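Local atomic coordinates of periplasmic solute binding protein (Pectobacterium atrosepticum, PDB entry 4RY1), a protein that probably captures a sugar in the periplasm and hands it to an ABC-type importer in the inner membrane. Residues A3-S8 with S296-E301; R48-I53 with L69-R74; P59-I64 with S288-S293; Y80-Q85 with G106-L111; K86-L91 with E301-M306. One frame throughout, in Å; residues are numbered along the deposited sequence. Where two conformers were deposited one is given.

Contact 1 of 5, residues A3-S8 with S296-E301; sequences AEIRIS and SKHPKE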
# COMPACT_ATOMS: atom_id res chain seq x y z
N ALA A 3 -14.14 -19.32 26.00
CA ALA A 3 -13.40 -19.73 24.79
C ALA A 3 -12.37 -18.67 24.42
O ALA A 3 -12.65 -17.50 24.53
CB ALA A 3 -14.34 -19.94 23.63
N GLU A 4 -11.20 -19.08 23.94
CA GLU A 4 -10.08 -18.16 23.73
C GLU A 4 -9.65 -18.09 22.26
O GLU A 4 -9.39 -19.11 21.61
CB GLU A 4 -8.89 -18.54 24.62
CG GLU A 4 -7.70 -17.59 24.54
CD GLU A 4 -6.55 -18.03 25.42
OE1 GLU A 4 -5.40 -18.12 24.94
OE2 GLU A 4 -6.80 -18.30 26.61
N ILE A 5 -9.58 -16.86 21.75
CA ILE A 5 -9.07 -16.57 20.42
C ILE A 5 -7.94 -15.55 20.46
O ILE A 5 -7.93 -14.61 21.27
CB ILE A 5 -10.15 -16.16 19.41
CG1 ILE A 5 -10.84 -14.88 19.83
CG2 ILE A 5 -11.19 -17.27 19.27
CD1 ILE A 5 -11.76 -14.33 18.76
N ARG A 6 -6.98 -15.75 19.58
CA ARG A 6 -5.80 -14.89 19.47
C ARG A 6 -5.90 -14.08 18.19
O ARG A 6 -6.41 -14.57 17.18
CB ARG A 6 -4.55 -15.75 19.38
CG ARG A 6 -4.24 -16.54 20.64
CD ARG A 6 -3.28 -17.67 20.33
NE ARG A 6 -2.08 -17.15 19.71
CZ ARG A 6 -1.31 -17.82 18.85
NH1 ARG A 6 -1.60 -19.07 18.52
NH2 ARG A 6 -0.27 -17.22 18.31
N ILE A 7 -5.50 -12.82 18.26
CA ILE A 7 -5.51 -11.91 17.08
C ILE A 7 -4.20 -11.14 16.99
O ILE A 7 -3.74 -10.57 17.98
CB ILE A 7 -6.73 -10.93 17.08
CG1 ILE A 7 -6.67 -9.99 15.89
CG2 ILE A 7 -6.83 -10.18 18.39
CD1 ILE A 7 -7.96 -9.22 15.66
N SER A 8 -3.58 -11.18 15.81
CA SER A 8 -2.40 -10.40 15.53
C SER A 8 -2.60 -9.30 14.51
O SER A 8 -3.39 -9.42 13.56
CB SER A 8 -1.23 -11.28 15.08
OG SER A 8 -1.43 -11.90 13.79
N SER A 296 -7.92 -23.14 13.14
CA SER A 296 -8.50 -22.57 14.37
C SER A 296 -9.56 -23.51 14.95
O SER A 296 -10.36 -24.07 14.20
CB SER A 296 -9.20 -21.25 14.05
OG SER A 296 -9.83 -20.68 15.20
N LYS A 297 -9.59 -23.61 16.28
CA LYS A 297 -10.62 -24.38 17.00
C LYS A 297 -11.93 -23.61 17.14
O LYS A 297 -12.94 -24.16 17.55
CB LYS A 297 -10.15 -24.81 18.40
CG LYS A 297 -8.90 -25.67 18.43
CD LYS A 297 -8.45 -25.92 19.87
CE LYS A 297 -6.94 -26.03 20.00
NZ LYS A 297 -6.42 -27.28 19.39
N HIS A 298 -11.88 -22.31 16.81
CA HIS A 298 -13.00 -21.41 17.06
C HIS A 298 -13.24 -20.46 15.87
O HIS A 298 -13.29 -19.24 16.04
CB HIS A 298 -12.72 -20.58 18.33
CG HIS A 298 -12.48 -21.40 19.57
ND1 HIS A 298 -13.48 -22.11 20.19
CD2 HIS A 298 -11.37 -21.59 20.31
CE1 HIS A 298 -12.99 -22.73 21.24
NE2 HIS A 298 -11.71 -22.43 21.34
N PRO A 299 -13.41 -21.00 14.65
CA PRO A 299 -13.57 -20.11 13.50
C PRO A 299 -14.82 -19.24 13.57
O PRO A 299 -14.82 -18.11 13.10
CB PRO A 299 -13.66 -21.09 12.32
CG PRO A 299 -14.14 -22.37 12.93
CD PRO A 299 -13.41 -22.41 14.24
N LYS A 300 -15.88 -19.74 14.17
CA LYS A 300 -17.07 -18.93 14.33
C LYS A 300 -16.80 -17.67 15.19
O LYS A 300 -17.15 -16.56 14.81
CB LYS A 300 -18.17 -19.77 14.95
CG LYS A 300 -19.43 -19.00 15.13
CD LYS A 300 -20.50 -19.89 15.71
CE LYS A 300 -21.83 -19.41 15.21
NZ LYS A 300 -22.01 -18.03 15.71
N GLU A 301 -16.18 -17.87 16.35
CA GLU A 301 -15.85 -16.77 17.26
C GLU A 301 -14.84 -15.81 16.62
O GLU A 301 -14.94 -14.59 16.77
CB GLU A 301 -15.35 -17.31 18.61
CG GLU A 301 -16.42 -18.00 19.45
CD GLU A 301 -16.72 -19.45 19.11
OE1 GLU A 301 -16.09 -20.05 18.21
OE2 GLU A 301 -17.63 -19.97 19.77
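Ala3 and His298 meet through a CH-pi contact: the methyl CB of Ala3 sits over one face of the imidazole, 4.2 Å from the ring centroid and displaced toward the rim nearest CE1. On the opposite face lies CB of Lys297, so the ring is sandwiched between two aliphatic carbons. Its CD2 comes up to the backbone oxygen of the strand, 3.4 Å from Glu4 O.

The aliphatic packing centres on Ile5, whose branches reach His298 and Glu301. Ile5 CG2 rests 3.8 Å from His298 CB and also touches Glu301 CB, while CG1, set between the backbone N and the carbonyl carbon (chi1 62°), carries Ile5 CD1 to 3.8 Å from Glu301 O. The same CD1 continues onto Leu305 further along helix 299-310.

No polar bond crosses directly between the segments. Ser296 OG accepts from His298 N at 3.1 Å, an ST turn that shapes the chain just ahead of the helix, where His298 is the N-cap residue. Asp60 holds the same hydroxyl and also bonds Arg6 N, an indirect tie.

The start of the helix is therefore seated on strand 3-8 by van der Waals and CH-pi contact.

Contact 2 of 5, residues R48-I53 with L69-R74; sequences RLSTQI and LPQFSR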
# COMPACT_ATOMS: atom_id res chain seq x y z
N ARG A 48 7.79 -13.49 11.29
CA ARG A 48 7.24 -14.17 12.47
C ARG A 48 6.01 -15.01 12.12
O ARG A 48 5.85 -16.14 12.59
CB ARG A 48 6.88 -13.17 13.59
N LEU A 49 5.11 -14.42 11.34
CA LEU A 49 3.88 -15.10 10.96
C LEU A 49 4.18 -16.34 10.13
O LEU A 49 3.57 -17.38 10.33
CB LEU A 49 2.97 -14.14 10.18
CG LEU A 49 1.66 -14.79 9.71
CD1 LEU A 49 0.84 -15.28 10.90
CD2 LEU A 49 0.86 -13.84 8.83
N SER A 50 5.11 -16.21 9.20
CA SER A 50 5.49 -17.34 8.33
C SER A 50 6.02 -18.51 9.17
O SER A 50 5.66 -19.66 8.95
CB SER A 50 6.50 -16.90 7.29
OG SER A 50 6.73 -17.92 6.34
N THR A 51 6.84 -18.18 10.14
CA THR A 51 7.38 -19.19 11.06
C THR A 51 6.25 -19.83 11.90
O THR A 51 6.19 -21.05 12.06
CB THR A 51 8.48 -18.60 11.93
OG1 THR A 51 9.55 -18.18 11.08
CG2 THR A 51 8.98 -19.65 12.95
N GLN A 52 5.34 -19.01 12.41
CA GLN A 52 4.19 -19.56 13.14
C GLN A 52 3.38 -20.52 12.30
O GLN A 52 3.01 -21.61 12.75
CB GLN A 52 3.25 -18.42 13.57
CG GLN A 52 3.74 -17.59 14.75
CD GLN A 52 2.81 -16.43 15.07
OE1 GLN A 52 2.21 -15.85 14.17
NE2 GLN A 52 2.70 -16.09 16.34
N ILE A 53 3.03 -20.09 11.09
CA ILE A 53 2.20 -20.91 10.22
C ILE A 53 2.90 -22.26 9.95
O ILE A 53 2.27 -23.32 9.97
CB ILE A 53 1.84 -20.16 8.93
CG1 ILE A 53 0.84 -19.05 9.29
CG2 ILE A 53 1.27 -21.11 7.87
CD1 ILE A 53 0.51 -18.10 8.15
N LEU A 69 -0.90 -13.38 -0.17
CA LEU A 69 -1.74 -14.51 -0.53
C LEU A 69 -1.04 -15.52 -1.47
O LEU A 69 -1.27 -16.72 -1.34
CB LEU A 69 -3.10 -14.09 -1.08
CG LEU A 69 -4.04 -13.46 -0.05
CD1 LEU A 69 -5.36 -13.10 -0.72
CD2 LEU A 69 -4.30 -14.39 1.12
N PRO A 70 -0.18 -15.06 -2.41
CA PRO A 70 0.55 -16.11 -3.17
C PRO A 70 1.38 -17.06 -2.29
O PRO A 70 1.29 -18.28 -2.44
CB PRO A 70 1.40 -15.30 -4.15
CG PRO A 70 0.55 -14.08 -4.37
CD PRO A 70 0.03 -13.73 -3.00
N GLN A 71 2.11 -16.51 -1.35
CA GLN A 71 2.93 -17.31 -0.43
C GLN A 71 2.09 -18.26 0.40
O GLN A 71 2.39 -19.45 0.51
CB GLN A 71 3.75 -16.41 0.50
CG GLN A 71 4.46 -17.19 1.60
CD GLN A 71 5.36 -16.36 2.51
OE1 GLN A 71 5.59 -15.15 2.28
NE2 GLN A 71 5.88 -17.02 3.55
N PHE A 72 1.05 -17.73 1.03
CA PHE A 72 0.30 -18.51 2.01
C PHE A 72 -0.85 -19.34 1.45
O PHE A 72 -1.28 -20.33 2.09
CB PHE A 72 -0.22 -17.58 3.12
CG PHE A 72 0.87 -17.00 3.99
CD1 PHE A 72 1.81 -17.82 4.58
CD2 PHE A 72 0.96 -15.63 4.20
CE1 PHE A 72 2.82 -17.30 5.37
CE2 PHE A 72 1.95 -15.09 5.00
CZ PHE A 72 2.89 -15.94 5.58
N SER A 73 -1.40 -18.92 0.31
CA SER A 73 -2.61 -19.53 -0.24
C SER A 73 -2.47 -20.14 -1.63
O SER A 73 -2.90 -21.25 -1.85
CB SER A 73 -3.76 -18.51 -0.24
OG SER A 73 -4.02 -18.03 1.08
N ARG A 74 -1.90 -19.41 -2.59
CA ARG A 74 -1.71 -19.99 -3.92
C ARG A 74 -0.71 -21.13 -3.87
O ARG A 74 -0.91 -22.19 -4.46
CB ARG A 74 -1.23 -18.95 -4.92
CG ARG A 74 -2.18 -17.79 -5.12
CD ARG A 74 -1.78 -17.01 -6.34
NE ARG A 74 -2.51 -15.76 -6.45
CZ ARG A 74 -2.56 -14.99 -7.53
NH1 ARG A 74 -1.92 -15.37 -8.64
NH2 ARG A 74 -3.23 -13.85 -7.52
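Phe72 reaches from helix 69-74 toward helix 45-55 and touches three residues of 48-53; Leu46, a turn earlier, also packs on it. From CB, which points toward the other helix, CG lies beside the backbone N (chi1 -68°), sending the ring across the gap. Phe72 CD1 is the first ring atom to find a partner, Ile53 CD1 at 3.8 Å. Next comes Phe72 CE1, 3.7 Å from Ile53 CD1, with Ser50 CA at the ring edge beyond it. The isoleucine methyl stands over one face of the ring, 23° off the normal, in a CH-pi contact; the amide carbon CD of Gln71 lies against the other face.

Segments 48-53 and 69-74 run almost parallel, 10° apart, but their axes stay 12.0 Å from each other, and the ring does most of the bridging. Both pack on strand 61-64, the strand between them in the chain: Leu49 touches Met62 and Ile64, and Leu69 touches Ile64.

At the far end, Phe72 CZ is 4.0 Å from Ser50 CA, which lies near the plane of the ring. Phe72 CE2 approaches Leu49 CD2 at 4.2 Å, a looser and oblique contact. Beside the ring the extended Gln71 chain ends with NE2 3.1 Å from Ser50 OG.

Contact 3 of 5, residues P59-I64 with S288-S293; sequences PDVMRI and SLFAIS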
# COMPACT_ATOMS: atom_id res chain seq x y z
N PRO A 59 -1.98 -17.18 15.16
CA PRO A 59 -3.22 -16.79 15.80
C PRO A 59 -4.46 -17.13 15.02
O PRO A 59 -4.42 -17.36 13.81
CB PRO A 59 -3.09 -15.28 15.95
CG PRO A 59 -1.81 -14.87 15.37
CD PRO A 59 -1.20 -16.04 14.69
N ASP A 60 -5.58 -17.14 15.72
CA ASP A 60 -6.89 -17.44 15.10
C ASP A 60 -7.27 -16.43 14.02
O ASP A 60 -7.86 -16.78 13.01
CB ASP A 60 -7.98 -17.50 16.15
CG ASP A 60 -7.69 -18.55 17.21
OD1 ASP A 60 -6.97 -18.23 18.18
OD2 ASP A 60 -8.12 -19.70 17.02
N VAL A 61 -7.01 -15.16 14.33
CA VAL A 61 -7.25 -14.04 13.41
C VAL A 61 -5.93 -13.32 13.16
O VAL A 61 -5.23 -12.94 14.10
CB VAL A 61 -8.29 -13.03 13.94
CG1 VAL A 61 -8.49 -11.85 12.98
CG2 VAL A 61 -9.61 -13.73 14.14
N MET A 62 -5.61 -13.15 11.87
CA MET A 62 -4.37 -12.48 11.48
C MET A 62 -4.66 -11.31 10.57
O MET A 62 -5.37 -11.46 9.57
CB MET A 62 -3.48 -13.44 10.70
CG MET A 62 -3.02 -14.67 11.47
SD MET A 62 -2.59 -16.15 10.41
CE MET A 62 -4.30 -16.75 10.22
N ARG A 63 -4.05 -10.17 10.83
CA ARG A 63 -3.92 -9.15 9.78
C ARG A 63 -2.87 -9.64 8.78
O ARG A 63 -1.80 -10.09 9.18
CB ARG A 63 -3.52 -7.79 10.32
CG ARG A 63 -3.64 -6.65 9.33
CD ARG A 63 -2.93 -5.40 9.83
NE ARG A 63 -2.95 -4.30 8.87
CZ ARG A 63 -3.72 -3.22 8.95
NH1 ARG A 63 -4.57 -3.08 9.95
NH2 ARG A 63 -3.61 -2.29 8.01
N ILE A 64 -3.18 -9.57 7.49
CA ILE A 64 -2.26 -9.95 6.45
C ILE A 64 -2.33 -8.94 5.32
O ILE A 64 -3.34 -8.27 5.13
CB ILE A 64 -2.52 -11.35 5.89
CG1 ILE A 64 -3.92 -11.46 5.28
CG2 ILE A 64 -2.28 -12.43 6.95
CD1 ILE A 64 -4.11 -12.73 4.46
N SER A 288 -5.18 -4.22 3.66
CA SER A 288 -4.90 -5.38 4.50
C SER A 288 -6.18 -6.19 4.57
O SER A 288 -7.26 -5.69 4.23
CB SER A 288 -4.43 -4.99 5.90
OG SER A 288 -3.01 -4.79 5.94
N LEU A 289 -6.04 -7.43 5.04
CA LEU A 289 -7.14 -8.37 5.18
C LEU A 289 -7.09 -8.91 6.59
O LEU A 289 -6.01 -8.95 7.18
CB LEU A 289 -7.00 -9.60 4.25
CG LEU A 289 -6.56 -9.38 2.80
CD1 LEU A 289 -6.29 -10.71 2.10
CD2 LEU A 289 -7.66 -8.70 2.07
N PHE A 290 -8.23 -9.36 7.10
CA PHE A 290 -8.23 -10.28 8.24
C PHE A 290 -8.50 -11.68 7.72
O PHE A 290 -9.47 -11.90 6.98
CB PHE A 290 -9.29 -9.93 9.29
CG PHE A 290 -8.90 -8.81 10.22
CD1 PHE A 290 -7.71 -8.83 10.94
CD2 PHE A 290 -9.78 -7.75 10.43
CE1 PHE A 290 -7.38 -7.79 11.81
CE2 PHE A 290 -9.45 -6.73 11.30
CZ PHE A 290 -8.25 -6.74 11.97
N ALA A 291 -7.63 -12.61 8.13
CA ALA A 291 -7.74 -14.04 7.79
C ALA A 291 -7.90 -14.84 9.07
O ALA A 291 -7.42 -14.45 10.12
CB ALA A 291 -6.49 -14.50 7.06
N ILE A 292 -8.59 -15.97 8.95
CA ILE A 292 -8.75 -16.95 10.04
C ILE A 292 -7.81 -18.15 9.79
O ILE A 292 -7.69 -18.62 8.67
CB ILE A 292 -10.21 -17.42 10.16
CG1 ILE A 292 -11.12 -16.24 10.50
CG2 ILE A 292 -10.36 -18.54 11.18
CD1 ILE A 292 -12.61 -16.57 10.53
N SER A 293 -7.18 -18.61 10.86
CA SER A 293 -6.27 -19.75 10.81
C SER A 293 -6.98 -20.96 10.26
O SER A 293 -8.09 -21.25 10.67
CB SER A 293 -5.74 -20.10 12.19
OG SER A 293 -5.08 -21.37 12.14
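Ile64, Leu289 and Ala291 form an apolar cluster on one face of the sheet. Ile64 CG1 lies 3.7 Å from Leu289 CB, and the chain then carries Ile64 CD1 across to Ala291 CB at 3.9 Å. Met62 is on this face too; its bent end brings Met62 CE over the neighbouring strand, 3.5 Å from Ser293 N. On the other face Val61 CG1 meets Phe290 CD1 obliquely at 3.7 Å, while the edge of that ring is turned to the backbone of Met62 and Arg63. Phe79 packs on the Met62 and Ile64 side, and Ala302 and Met306 of helix 299-310 cover the Val61 and Ile292 side.

The strands are antiparallel neighbours in the central mixed sheet of a periplasmic binding protein lobe, where strand 61-64 also pairs in parallel with strand 3-10. Met62 with Ala291 and Ile64 with Leu289 are hydrogen-bonded pairs; Val61 with Ile292 and Arg63 with Phe290 are non-hydrogen-bonded. Met62 N bonds Ala291 O at 2.8 Å. Toward one end Ser293 N donates to Asp60 O at 2.9 Å.

At the other end Arg63 extends along Ser288, whose CB lies over a face of the guanidinium in the conformer given. There Arg63 NE makes only a weak, bent bond to Ser288 OG, doubtful because the serine has a second conformer. Trp10 adds a cation-pi contact to this arginine, and an acetate ion, probably from the crystallisation liquor, lies about 4 Å from its side chain.

Contact 4 of 5, residues Y80-Q85 with G106-L111; sequences YDLNKQ and GKLQGL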
# COMPACT_ATOMS: atom_id res chain seq x y z
N TYR A 80 -8.50 -20.44 6.53
CA TYR A 80 -9.87 -20.88 6.66
C TYR A 80 -10.75 -20.16 5.63
O TYR A 80 -10.68 -18.93 5.48
CB TYR A 80 -10.36 -20.62 8.07
CG TYR A 80 -11.79 -21.02 8.35
CD1 TYR A 80 -12.08 -22.27 8.87
CD2 TYR A 80 -12.84 -20.11 8.16
CE1 TYR A 80 -13.39 -22.64 9.16
CE2 TYR A 80 -14.14 -20.48 8.44
CZ TYR A 80 -14.41 -21.74 8.95
OH TYR A 80 -15.72 -22.04 9.24
N ASP A 81 -11.58 -20.93 4.93
CA ASP A 81 -12.43 -20.37 3.88
C ASP A 81 -13.57 -19.55 4.48
O ASP A 81 -14.54 -20.08 5.02
CB ASP A 81 -12.98 -21.50 3.03
CG ASP A 81 -13.87 -21.04 1.90
OD1 ASP A 81 -14.05 -19.82 1.68
OD2 ASP A 81 -14.43 -21.96 1.23
N LEU A 82 -13.46 -18.23 4.34
CA LEU A 82 -14.44 -17.31 4.95
C LEU A 82 -15.85 -17.41 4.38
O LEU A 82 -16.80 -16.99 5.02
CB LEU A 82 -13.97 -15.87 4.87
CG LEU A 82 -12.65 -15.55 5.57
CD1 LEU A 82 -12.37 -14.06 5.45
CD2 LEU A 82 -12.64 -15.93 7.04
N ASN A 83 -16.00 -18.01 3.19
CA ASN A 83 -17.34 -18.29 2.69
C ASN A 83 -18.12 -19.21 3.63
O ASN A 83 -19.34 -19.18 3.62
CB ASN A 83 -17.34 -18.88 1.26
CG ASN A 83 -16.76 -17.93 0.22
OD1 ASN A 83 -15.99 -18.35 -0.69
ND2 ASN A 83 -17.13 -16.69 0.30
N LYS A 84 -17.41 -20.01 4.43
CA LYS A 84 -18.05 -20.85 5.46
C LYS A 84 -18.70 -20.06 6.61
O LYS A 84 -19.49 -20.62 7.36
CB LYS A 84 -17.06 -21.86 6.03
CG LYS A 84 -16.56 -22.86 5.02
CD LYS A 84 -15.51 -23.71 5.70
CE LYS A 84 -14.97 -24.83 4.84
NZ LYS A 84 -14.07 -25.60 5.74
N GLN A 85 -18.36 -18.78 6.72
CA GLN A 85 -18.93 -17.90 7.74
C GLN A 85 -19.60 -16.70 7.10
O GLN A 85 -19.62 -15.60 7.66
CB GLN A 85 -17.86 -17.47 8.72
CG GLN A 85 -17.22 -18.63 9.46
CD GLN A 85 -18.13 -19.37 10.44
OE1 GLN A 85 -17.82 -20.51 10.82
NE2 GLN A 85 -19.22 -18.75 10.86
N GLY A 106 -11.84 -20.11 -5.58
CA GLY A 106 -13.19 -20.19 -5.03
C GLY A 106 -13.31 -20.05 -3.52
O GLY A 106 -14.42 -19.88 -3.03
N LYS A 107 -12.19 -20.12 -2.80
CA LYS A 107 -12.18 -20.04 -1.34
C LYS A 107 -11.70 -18.65 -0.91
O LYS A 107 -10.67 -18.17 -1.36
CB LYS A 107 -11.25 -21.08 -0.78
CG LYS A 107 -11.69 -22.49 -1.14
CD LYS A 107 -10.95 -23.54 -0.35
CE LYS A 107 -11.45 -24.95 -0.68
NZ LYS A 107 -10.89 -25.42 -1.97
N LEU A 108 -12.50 -18.00 -0.08
CA LEU A 108 -12.19 -16.62 0.35
C LEU A 108 -11.13 -16.63 1.44
O LEU A 108 -11.37 -17.12 2.54
CB LEU A 108 -13.46 -15.91 0.80
CG LEU A 108 -13.29 -14.45 1.22
CD1 LEU A 108 -12.73 -13.60 0.10
CD2 LEU A 108 -14.61 -13.88 1.70
N GLN A 109 -9.95 -16.10 1.14
CA GLN A 109 -8.79 -16.25 2.02
C GLN A 109 -8.72 -15.21 3.14
O GLN A 109 -8.02 -15.41 4.12
CB GLN A 109 -7.49 -16.18 1.19
CG GLN A 109 -7.39 -17.26 0.12
CD GLN A 109 -7.49 -18.64 0.72
OE1 GLN A 109 -8.43 -19.42 0.42
NE2 GLN A 109 -6.57 -18.95 1.59
N GLY A 110 -9.38 -14.08 2.94
CA GLY A 110 -9.31 -12.97 3.87
C GLY A 110 -10.38 -11.95 3.55
O GLY A 110 -10.90 -11.93 2.45
N LEU A 111 -10.71 -11.13 4.54
CA LEU A 111 -11.75 -10.12 4.38
C LEU A 111 -11.05 -8.74 4.31
O LEU A 111 -10.40 -8.33 5.28
CB LEU A 111 -12.71 -10.16 5.56
CG LEU A 111 -13.91 -9.23 5.53
CD1 LEU A 111 -14.70 -9.33 4.22
CD2 LEU A 111 -14.79 -9.56 6.74
O HOH W 1 -9.44 -16.55 6.26
O HOH W 2 -15.91 -21.38 -0.87
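Asp81 and Lys107 cross at about a right angle, the carboxylate lying against the aliphatic start of the lysine, with Asp81 OD2 3.7 Å from Lys107 CG. The ammonium group is bent elsewhere and makes no salt bridge here. What fixes the carboxylate is backbone NH groups. CG is anti to the backbone N of Asp81 (chi1 -180°), which swings Asp81 OD1 toward strand 107-108, where Leu108 N donates to it at 3.0 Å. Asn83 N donates to Asp81 OD1 from the opposite side of the carboxylate plane, 3.1 Å away, closing an Asx turn. Two NH groups, each more than 50° out of that plane, thus grip one oxygen, and they would probably steady its negative charge. A water lies between the other oxygen, OD2, and Gly106 O.

The turn starts the short 3-10 segment 82-84, which leads into helix 86-89, and the contact pins this loop to the beginning of strand 107-123 in the large mixed sheet. Leu82 N completes the link with a nearly straight bond of 3.0 Å to Leu108 O.

Leu82 points toward 106-111 beside that bond. Leu82 CB packs on Leu108 CD2 at 3.8 Å, and Leu82 CD1 lies over the backbone junction of Gly110 and Leu111, 3.5 Å from Gly110 C. Asn83 crosses Leu108 at about a right angle. A second water donates to both Tyr80 O and Gln109 O, joining the two segments.

Contact 5 of 5, residues K86-L91 with E301-M306; sequences KDILGL and EAAMLM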
# COMPACT_ATOMS: atom_id res chain seq x y z
N LYS A 86 -20.17 -16.92 5.92
CA LYS A 86 -20.83 -15.85 5.17
C LYS A 86 -21.84 -15.05 6.01
O LYS A 86 -21.88 -13.82 5.94
CB LYS A 86 -21.53 -16.40 3.91
CG LYS A 86 -22.46 -15.37 3.28
CD LYS A 86 -22.71 -15.58 1.80
CE LYS A 86 -22.63 -14.26 1.05
NZ LYS A 86 -21.64 -14.27 -0.08
N ASP A 87 -22.66 -15.75 6.78
CA ASP A 87 -23.73 -15.07 7.54
C ASP A 87 -23.21 -14.26 8.72
O ASP A 87 -23.62 -13.11 8.95
CB ASP A 87 -24.79 -16.08 8.01
CG ASP A 87 -25.56 -16.68 6.86
OD1 ASP A 87 -25.77 -15.99 5.84
OD2 ASP A 87 -25.96 -17.86 6.97
N ILE A 88 -22.29 -14.85 9.47
CA ILE A 88 -21.67 -14.16 10.61
C ILE A 88 -20.90 -12.93 10.12
O ILE A 88 -21.02 -11.84 10.70
CB ILE A 88 -20.73 -15.09 11.41
CG1 ILE A 88 -21.53 -16.18 12.13
CG2 ILE A 88 -19.89 -14.30 12.41
CD1 ILE A 88 -22.24 -15.73 13.37
N LEU A 89 -20.15 -13.08 9.03
CA LEU A 89 -19.37 -11.97 8.48
C LEU A 89 -20.21 -10.93 7.72
O LEU A 89 -19.78 -9.81 7.51
CB LEU A 89 -18.26 -12.48 7.57
CG LEU A 89 -17.18 -13.31 8.27
CD1 LEU A 89 -16.31 -14.03 7.25
CD2 LEU A 89 -16.36 -12.42 9.20
N GLY A 90 -21.41 -11.29 7.31
CA GLY A 90 -22.20 -10.39 6.49
C GLY A 90 -21.51 -10.05 5.18
O GLY A 90 -21.41 -8.89 4.81
N LEU A 91 -21.04 -11.08 4.49
CA LEU A 91 -20.24 -10.87 3.27
C LEU A 91 -20.99 -10.06 2.20
O LEU A 91 -20.37 -9.34 1.43
CB LEU A 91 -19.73 -12.19 2.70
CG LEU A 91 -18.69 -12.92 3.57
CD1 LEU A 91 -18.21 -14.18 2.88
CD2 LEU A 91 -17.49 -12.03 3.90
N GLU A 301 -16.18 -17.87 16.35
CA GLU A 301 -15.85 -16.77 17.26
C GLU A 301 -14.84 -15.81 16.62
O GLU A 301 -14.94 -14.59 16.77
CB GLU A 301 -15.35 -17.31 18.61
CG GLU A 301 -16.42 -18.00 19.45
CD GLU A 301 -16.72 -19.45 19.11
OE1 GLU A 301 -16.09 -20.05 18.21
OE2 GLU A 301 -17.63 -19.97 19.77
N ALA A 302 -13.88 -16.36 15.89
CA ALA A 302 -12.95 -15.54 15.11
C ALA A 302 -13.71 -14.64 14.12
O ALA A 302 -13.47 -13.42 14.05
CB ALA A 302 -11.95 -16.44 14.37
N ALA A 303 -14.63 -15.23 13.38
CA ALA A 303 -15.48 -14.48 12.46
C ALA A 303 -16.33 -13.44 13.18
O ALA A 303 -16.55 -12.33 12.66
CB ALA A 303 -16.36 -15.42 11.67
N MET A 304 -16.86 -13.80 14.36
CA MET A 304 -17.63 -12.83 15.16
C MET A 304 -16.78 -11.61 15.52
O MET A 304 -17.25 -10.47 15.50
CB MET A 304 -18.21 -13.48 16.44
CG MET A 304 -19.28 -14.53 16.19
SD MET A 304 -19.72 -15.59 17.64
CE MET A 304 -20.45 -14.32 18.70
N LEU A 305 -15.52 -11.83 15.88
CA LEU A 305 -14.63 -10.71 16.21
C LEU A 305 -14.39 -9.83 14.98
O LEU A 305 -14.45 -8.60 15.02
CB LEU A 305 -13.31 -11.21 16.76
CG LEU A 305 -12.23 -10.18 17.07
CD1 LEU A 305 -12.73 -9.07 18.00
CD2 LEU A 305 -10.97 -10.88 17.58
N MET A 306 -14.16 -10.47 13.85
CA MET A 306 -13.94 -9.76 12.59
C MET A 306 -15.18 -8.93 12.21
O MET A 306 -15.07 -7.73 11.88
CB MET A 306 -13.58 -10.71 11.46
CG MET A 306 -12.19 -11.32 11.63
SD MET A 306 -11.81 -12.78 10.54
CE MET A 306 -12.28 -12.13 8.93
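Ile88 and Leu89, neighbours on the short helix 86-89, carry the whole contact with helix 299-310, and Ala303 lies between them. Ala303 CB is 3.8 Å from Ile88 CG2 and 3.9 Å from Leu89 CD2, so a single methyl is shared by two larger side chains.

Methyl-to-backbone packing comes next. Ile88 CG2, the branch anti to its own backbone N, is laid on the peptide between Ala303 and Met304, 3.6 Å from Met304 N. Leu89 CD2 similarly approaches Ala303 O at 3.5 Å. The small side chain of Ala303 is consistent with this closeness; CA atoms of Leu89 and Ala303 are 6.1 Å apart.

Around this centre lie the methionines. The CG of Met304 flanks Ile88 CG2 at 3.8 Å on the more exposed side, whereas Met306 meets Leu89 CD2 with CB at 4.0 Å and, through a chain bent at chi3, again with CE. Leu89 and Met306 both continue onto Leu111 of strand 107-123.

Hydrogen bonds serve each segment separately. Leu91 N returns to Lys86 O at 3.2 Å, and Gly90 N makes a weak bond to Asp87 O.

That pair of bonds, with the positive phi of Gly90, is a Schellman motif ending helix 86-89. The contact itself is layered alpha/beta packing: helix 299-310 covers one face of the sheet, and the small helix packs against its side.

In the fold
All five contacts belong to one lobe and gather on its mixed sheet. Contact 3 is the hub, its centre 10 to 12 Å from each of the others. Asp60 ties it to contact 1, and backbone bonds from Phe290 O to Leu111 N and from Ile292 O to Tyr80 N join it to contact 4. Contacts 1 and 5 share Glu301, and their helix 299-310 covers one face of the sheet; the helices of contact 2 cover the other, and contacts 2 and 5 stay about 11 Å apart at their nearest atoms. Acetate and glycerol near Arg63 and Ser288 may mark a pocket at one end of contact 3.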